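Local coordinates for protein alpha-1,6-mannanase (Bacteroides thetaiotaomicron, PDB 4V1S) that probably hydrolyses alpha-1,6-mannosidic linkages within mannan chains, as a glycoside hydrolase family 76 enzyme of a gut bacterium, at residues A[242-247]-A[260-265]; A[267-272]-A[315-320]. One frame throughout, in Å; residues are numbered along the deposited sequence. Where two conformers were deposited one is given.

Interaction 1. Residues A[242-247]-A[260-265]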
loop_
_atom_site.group_PDB
_atom_site.type_symbol
_atom_site.label_atom_id
_atom_site.label_comp_id
_atom_site.label_asym_id
_atom_site.label_seq_id
_atom_site.Cartn_x
_atom_site.Cartn_y
_atom_site.Cartn_z
ATOM N N LYS A 242 -20.245 8.514 -9.024
ATOM C CA LYS A 242 -21.249 8.979 -8.073
ATOM C C LYS A 242 -22.342 7.952 -7.803
ATOM O O LYS A 242 -23.012 8.038 -6.783
ATOM C CB LYS A 242 -21.894 10.277 -8.579
ATOM N N SER A 243 -22.535 6.992 -8.706
ATOM C CA SER A 243 -23.609 6.000 -8.537
ATOM C C SER A 243 -23.319 4.979 -7.428
ATOM O O SER A 243 -24.255 4.429 -6.838
ATOM C CB SER A 243 -23.900 5.275 -9.847
ATOM O OG SER A 243 -22.893 4.326 -10.177
ATOM N N ASP A 244 -22.039 4.711 -7.153
ATOM C CA ASP A 244 -21.687 3.758 -6.085
ATOM C C ASP A 244 -20.536 4.194 -5.194
ATOM O O ASP A 244 -20.137 3.453 -4.302
ATOM C CB ASP A 244 -21.404 2.370 -6.655
ATOM C CG ASP A 244 -20.201 2.341 -7.576
ATOM O OD1 ASP A 244 -19.545 3.398 -7.784
ATOM O OD2 ASP A 244 -19.932 1.254 -8.129
ATOM N N ASN A 245 -20.025 5.410 -5.410
ATOM C CA ASN A 245 -18.915 5.952 -4.637
ATOM C C ASN A 245 -17.639 5.135 -4.735
ATOM O O ASN A 245 -16.772 5.231 -3.883
ATOM C CB ASN A 245 -19.308 6.202 -3.191
ATOM C CG ASN A 245 -20.173 7.429 -3.063
ATOM O OD1 ASN A 245 -19.701 8.550 -3.274
ATOM N ND2 ASN A 245 -21.452 7.226 -2.777
ATOM N N LEU A 246 -17.520 4.376 -5.815
ATOM C CA LEU A 246 -16.271 3.682 -6.107
ATOM C C LEU A 246 -15.469 4.457 -7.144
ATOM O O LEU A 246 -15.973 5.382 -7.772
ATOM C CB LEU A 246 -16.535 2.252 -6.565
ATOM C CG LEU A 246 -17.176 1.383 -5.474
ATOM C CD1 LEU A 246 -17.369 -0.040 -5.965
ATOM C CD2 LEU A 246 -16.394 1.407 -4.162
ATOM N N LEU A 247 -14.203 4.084 -7.272
ATOM C CA LEU A 247 -13.257 4.828 -8.109
ATOM C C LEU A 247 -12.964 4.096 -9.403
ATOM O O LEU A 247 -12.630 2.903 -9.398
ATOM C CB LEU A 247 -11.921 5.036 -7.370
ATOM C CG LEU A 247 -11.800 6.109 -6.283
ATOM C CD1 LEU A 247 -11.955 7.530 -6.827
ATOM C CD2 LEU A 247 -12.761 5.879 -5.128
ATOM N N THR A 260 -12.911 2.529 -16.780
ATOM C CA THR A 260 -13.853 2.373 -15.680
ATOM C C THR A 260 -13.650 1.108 -14.839
ATOM O O THR A 260 -14.451 0.850 -13.951
ATOM C CB THR A 260 -15.292 2.411 -16.185
ATOM O OG1 THR A 260 -15.498 1.361 -17.131
ATOM C CG2 THR A 260 -15.597 3.737 -16.851
ATOM N N GLN A 261 -12.582 0.346 -15.089
ATOM C CA GLN A 261 -12.241 -0.780 -14.208
ATOM C C GLN A 261 -12.154 -0.320 -12.763
ATOM O O GLN A 261 -11.424 0.613 -12.439
ATOM C CB GLN A 261 -10.929 -1.433 -14.605
ATOM C CG GLN A 261 -10.452 -2.527 -13.662
ATOM C CD GLN A 261 -11.321 -3.778 -13.706
ATOM O OE1 GLN A 261 -11.772 -4.202 -14.791
ATOM N NE2 GLN A 261 -11.543 -4.401 -12.540
ATOM N N LYS A 262 -12.912 -0.992 -11.905
ATOM C CA LYS A 262 -12.899 -0.704 -10.472
ATOM C C LYS A 262 -12.034 -1.713 -9.742
ATOM O O LYS A 262 -12.294 -2.915 -9.793
ATOM C CB LYS A 262 -14.312 -0.733 -9.921
ATOM C CG LYS A 262 -15.073 0.514 -10.354
ATOM C CD LYS A 262 -16.531 0.483 -10.036
ATOM C CE LYS A 262 -17.171 1.765 -10.540
ATOM N NZ LYS A 262 -18.652 1.667 -10.550
ATOM N N TRP A 263 -11.031 -1.192 -9.041
ATOM C CA TRP A 263 -10.141 -1.996 -8.232
ATOM C C TRP A 263 -10.273 -1.584 -6.782
ATOM O O TRP A 263 -10.343 -0.385 -6.465
ATOM C CB TRP A 263 -8.666 -1.788 -8.636
ATOM C CG TRP A 263 -8.347 -2.275 -10.012
ATOM C CD1 TRP A 263 -7.903 -1.543 -11.028
ATOM C CD2 TRP A 263 -8.379 -3.639 -10.471
ATOM N NE1 TRP A 263 -7.703 -2.328 -12.141
ATOM C CE2 TRP A 263 -7.979 -3.634 -11.813
ATOM C CE3 TRP A 263 -8.726 -4.859 -9.876
ATOM C CZ2 TRP A 263 -7.899 -4.804 -12.578
ATOM C CZ3 TRP A 263 -8.652 -6.022 -10.612
ATOM C CH2 TRP A 263 -8.232 -5.987 -11.965
ATOM N N SER A 264 -10.148 -2.567 -5.904
ATOM C CA SER A 264 -10.272 -2.322 -4.471
ATOM C C SER A 264 -9.308 -1.277 -3.911
ATOM O O SER A 264 -9.728 -0.454 -3.099
ATOM C CB SER A 264 -10.161 -3.640 -3.678
ATOM O OG SER A 264 -8.933 -4.290 -3.942
ATOM N N TYR A 265 -8.037 -1.306 -4.321
ATOM C CA TYR A 265 -7.057 -0.422 -3.755
ATOM C C TYR A 265 -7.231 1.049 -4.144
ATOM O O TYR A 265 -6.788 1.931 -3.441
ATOM C CB TYR A 265 -5.641 -0.897 -4.043
ATOM C CG TYR A 265 -5.042 -0.603 -5.412
ATOM C CD1 TYR A 265 -5.808 -0.660 -6.606
ATOM C CD2 TYR A 265 -3.691 -0.314 -5.528
ATOM C CE1 TYR A 265 -5.246 -0.413 -7.844
ATOM C CE2 TYR A 265 -3.117 -0.054 -6.752
ATOM C CZ TYR A 265 -3.883 -0.107 -7.916
ATOM O OH TYR A 265 -3.296 0.159 -9.119
HETATM O O HOH W 1 -12.683 1.444 -6.988
HETATM O O HOH W 2 -10.394 1.519 -10.060
#
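Lys262 sets CG beside its backbone N (chi1 -74°) and runs fully extended from there, while Asp244 wedges its carboxylate between its own N and carbonyl carbon (chi1 64°); the two side chains approach each other from opposite directions. Lys262 NZ donates to Asp244 OD2 at 2.8 Å, a salt bridge entered on the syn side and tilted 24° out of the carboxylate plane. Asp241 pairs with the same ammonium group. At the other carboxylate oxygen, Leu246 N donates to Asp244 OD1 at 3.0 Å, from well above the carboxylate plane. This closes an Asx turn that leads into strand 246-252. With an alanine in place of Asp244, Lys262 would probably keep Asp241 as a mate but lose one of its two charged partners, and Leu246 N would lose the acceptor that closes the turn. Short of its ammonium group, the Lys262 chain crosses Leu246 at about a right angle, its CD 3.9 Å from Leu246 CB, and Lys262 CG lies 3.5 Å from Leu247 O. Two waters bridge the backbones: one donates to Leu247 O and Trp263 O; the other donates to Leu247 O and Gln261 O and accepts from Trp263 N, the N-cap residue of helix 264-281.

Interaction 2. Residues A[267-272]-A[315-320]; sequences AGFMIR and FAFSII
Phe315 O is gripped twice by Ser318: by the hydroxyl OG at 2.8 Å and by the backbone N at 3.1 Å. The hydroxyl approaches with a C=O...donor angle of 169°, close to the carbonyl direction. Ser318 and Ile319 each have two conformers, and the side-chain details hold for one of them. The residues belong to the (alpha/alpha)6 barrel of the six-hairpin glycosidases, in which helices 264-281 and 313-330 run side by side in roughly the same sense, their short segments inclined at 33° and 8.2 Å apart at closest approach. Such a pairing is consistent with neighbouring helices of the inner ring. Helix 313-330 is kinked here: Ser318 N and Ile319 N miss the bond to the preceding turn and reach back three residues instead, Ile319 N to Ala316 O.

Gly268 is the point of nearest backbone approach, its CA 4.9 Å from Ser318 CA. Because it has no side chain, Ser318 can lie directly on its main chain, with Ser318 OG 3.7 Å from Gly268 CA. Ile319 starts its side chain away from helix 264-281, but CD1 returns to 4.0 Å from Gly268 CA. Phe269 and Phe317 meet beside this site, and each ring also stands edge-to-face with an aromatic of another helix, Phe269 with Trp147 and Phe317 with Phe86. One turn on from Gly268, Arg272 NE makes a salt bridge with Asp325, further along helix 313-330. With CG set between its backbone N and carbonyl carbon (chi1 82°), Phe317 brings the end of its ring close to helix 264-281; Phe269 CZ then meets the edge of that ring, near the ring plane, 4.0 Å from Phe317 CZ.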
loop_
_atom_site.group_PDB
_atom_site.type_symbol
_atom_site.label_atom_id
_atom_site.label_comp_id
_atom_site.label_asym_id
_atom_site.label_seq_id
_atom_site.Cartn_x
_atom_site.Cartn_y
_atom_site.Cartn_z
ATOM N N ALA A 267 -10.257 2.468 -4.280
ATOM C CA ALA A 267 -11.160 2.844 -3.166
ATOM C C ALA A 267 -10.405 2.949 -1.830
ATOM O O ALA A 267 -10.519 3.954 -1.122
ATOM C CB ALA A 267 -12.326 1.877 -3.056
ATOM N N GLY A 268 -9.615 1.925 -1.508
ATOM C CA GLY A 268 -9.002 1.845 -0.190
ATOM C C GLY A 268 -8.029 2.976 0.097
ATOM O O GLY A 268 -8.072 3.579 1.147
ATOM N N PHE A 269 -7.127 3.269 -0.831
ATOM C CA PHE A 269 -6.196 4.345 -0.586
ATOM C C PHE A 269 -6.899 5.720 -0.548
ATOM O O PHE A 269 -6.449 6.587 0.178
ATOM C CB PHE A 269 -5.053 4.383 -1.591
ATOM C CG PHE A 269 -3.926 3.408 -1.289
ATOM C CD1 PHE A 269 -3.026 3.676 -0.260
ATOM C CD2 PHE A 269 -3.694 2.307 -2.099
ATOM C CE1 PHE A 269 -1.974 2.833 -0.003
ATOM C CE2 PHE A 269 -2.624 1.469 -1.851
ATOM C CZ PHE A 269 -1.772 1.744 -0.811
ATOM N N MET A 270 -8.009 5.891 -1.270
ATOM C CA MET A 270 -8.816 7.102 -1.127
ATOM C C MET A 270 -9.484 7.191 0.247
ATOM O O MET A 270 -9.434 8.234 0.877
ATOM C CB MET A 270 -9.843 7.278 -2.252
ATOM C CG MET A 270 -9.242 7.518 -3.650
ATOM S SD MET A 270 -8.239 9.015 -3.826
ATOM C CE MET A 270 -9.558 10.215 -3.828
ATOM N N ILE A 271 -10.016 6.077 0.730
ATOM C CA ILE A 271 -10.612 6.021 2.059
ATOM C C ILE A 271 -9.562 6.441 3.112
ATOM O O ILE A 271 -9.830 7.289 3.973
ATOM C CB ILE A 271 -11.197 4.625 2.354
ATOM C CG1 ILE A 271 -12.419 4.358 1.490
ATOM C CG2 ILE A 271 -11.563 4.491 3.831
ATOM C CD1 ILE A 271 -12.692 2.857 1.345
ATOM N N ARG A 272 -8.376 5.829 3.075
ATOM C CA ARG A 272 -7.369 6.149 4.072
ATOM C C ARG A 272 -7.024 7.648 4.021
ATOM O O ARG A 272 -6.848 8.312 5.056
ATOM C CB ARG A 272 -6.121 5.300 3.864
ATOM C CG ARG A 272 -6.362 3.815 3.989
ATOM C CD ARG A 272 -5.059 3.056 4.180
ATOM N NE ARG A 272 -4.598 3.317 5.536
ATOM C CZ ARG A 272 -3.364 3.192 5.989
ATOM N NH1 ARG A 272 -2.371 2.781 5.205
ATOM N NH2 ARG A 272 -3.128 3.480 7.270
ATOM N N PHE A 315 -3.974 -5.638 -3.889
ATOM C CA PHE A 315 -4.967 -4.557 -3.927
ATOM C C PHE A 315 -5.879 -4.590 -2.700
ATOM O O PHE A 315 -6.093 -3.573 -2.027
ATOM C CB PHE A 315 -5.863 -4.621 -5.171
ATOM C CG PHE A 315 -5.174 -4.292 -6.461
ATOM C CD1 PHE A 315 -3.933 -3.654 -6.519
ATOM C CD2 PHE A 315 -5.841 -4.573 -7.675
ATOM C CE1 PHE A 315 -3.388 -3.335 -7.753
ATOM C CE2 PHE A 315 -5.278 -4.265 -8.908
ATOM C CZ PHE A 315 -4.026 -3.676 -8.950
ATOM N N ALA A 316 -6.408 -5.774 -2.404
ATOM C CA ALA A 316 -7.518 -5.898 -1.428
ATOM C C ALA A 316 -7.106 -5.626 0.012
ATOM O O ALA A 316 -7.935 -5.262 0.806
ATOM C CB ALA A 316 -8.180 -7.261 -1.514
ATOM N N PHE A 317 -5.803 -5.772 0.305
ATOM C CA PHE A 317 -5.253 -5.472 1.637
ATOM C C PHE A 317 -5.615 -4.057 2.044
ATOM O O PHE A 317 -5.722 -3.749 3.269
ATOM C CB PHE A 317 -3.721 -5.671 1.666
ATOM C CG PHE A 317 -3.003 -4.492 1.115
ATOM C CD1 PHE A 317 -2.919 -4.257 -0.225
ATOM C CD2 PHE A 317 -2.669 -3.464 1.991
ATOM C CE1 PHE A 317 -2.384 -3.071 -0.697
ATOM C CE2 PHE A 317 -2.106 -2.287 1.534
ATOM C CZ PHE A 317 -1.994 -2.091 0.176
ATOM N N SER A 318 -5.806 -3.170 1.045
ATOM C CA SER A 318 -6.125 -1.754 1.357
ATOM C C SER A 318 -7.490 -1.589 2.027
ATOM O O SER A 318 -7.697 -0.642 2.790
ATOM C CB SER A 318 -6.030 -0.855 0.124
ATOM O OG SER A 318 -6.982 -1.196 -0.848
ATOM N N ILE A 319 -8.408 -2.518 1.762
ATOM C CA ILE A 319 -9.708 -2.489 2.441
ATOM C C ILE A 319 -9.504 -2.860 3.914
ATOM O O ILE A 319 -10.108 -2.253 4.817
ATOM C CB ILE A 319 -10.723 -3.419 1.757
ATOM C CG1 ILE A 319 -10.961 -2.961 0.303
ATOM C CG2 ILE A 319 -12.025 -3.496 2.557
ATOM C CD1 ILE A 319 -11.269 -1.486 0.117
ATOM N N ILE A 320 -8.622 -3.835 4.172
ATOM C CA ILE A 320 -8.320 -4.213 5.554
ATOM C C ILE A 320 -7.641 -3.062 6.290
ATOM O O ILE A 320 -8.015 -2.747 7.436
ATOM C CB ILE A 320 -7.478 -5.496 5.615
ATOM C CG1 ILE A 320 -8.173 -6.644 4.872
ATOM C CG2 ILE A 320 -7.198 -5.868 7.068
ATOM C CD1 ILE A 320 -7.416 -7.975 4.898
#

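How the interactions relate
Both contacts use helix 264-281, in series along the chain: interaction 1 includes the residues leading into its first turn, and interaction 2 begins two residues after interaction 1 ends. Their centres lie 12 Å apart. Interaction 2 is the deeper, about 8 Å from the chain centre with every touching residue buried; interaction 1 lies about 17 Å out, partly buried. The chemistry follows this: the outer contact relies on a charged pair and bridging waters, whereas the inner one has no hydrogen bond between its segments and consists of close packing on a glycine, with two phenylalanine rings meeting beside it. They touch through Ser264 and Tyr265, whose side chains pack on Phe315, Ala316 and Ser318.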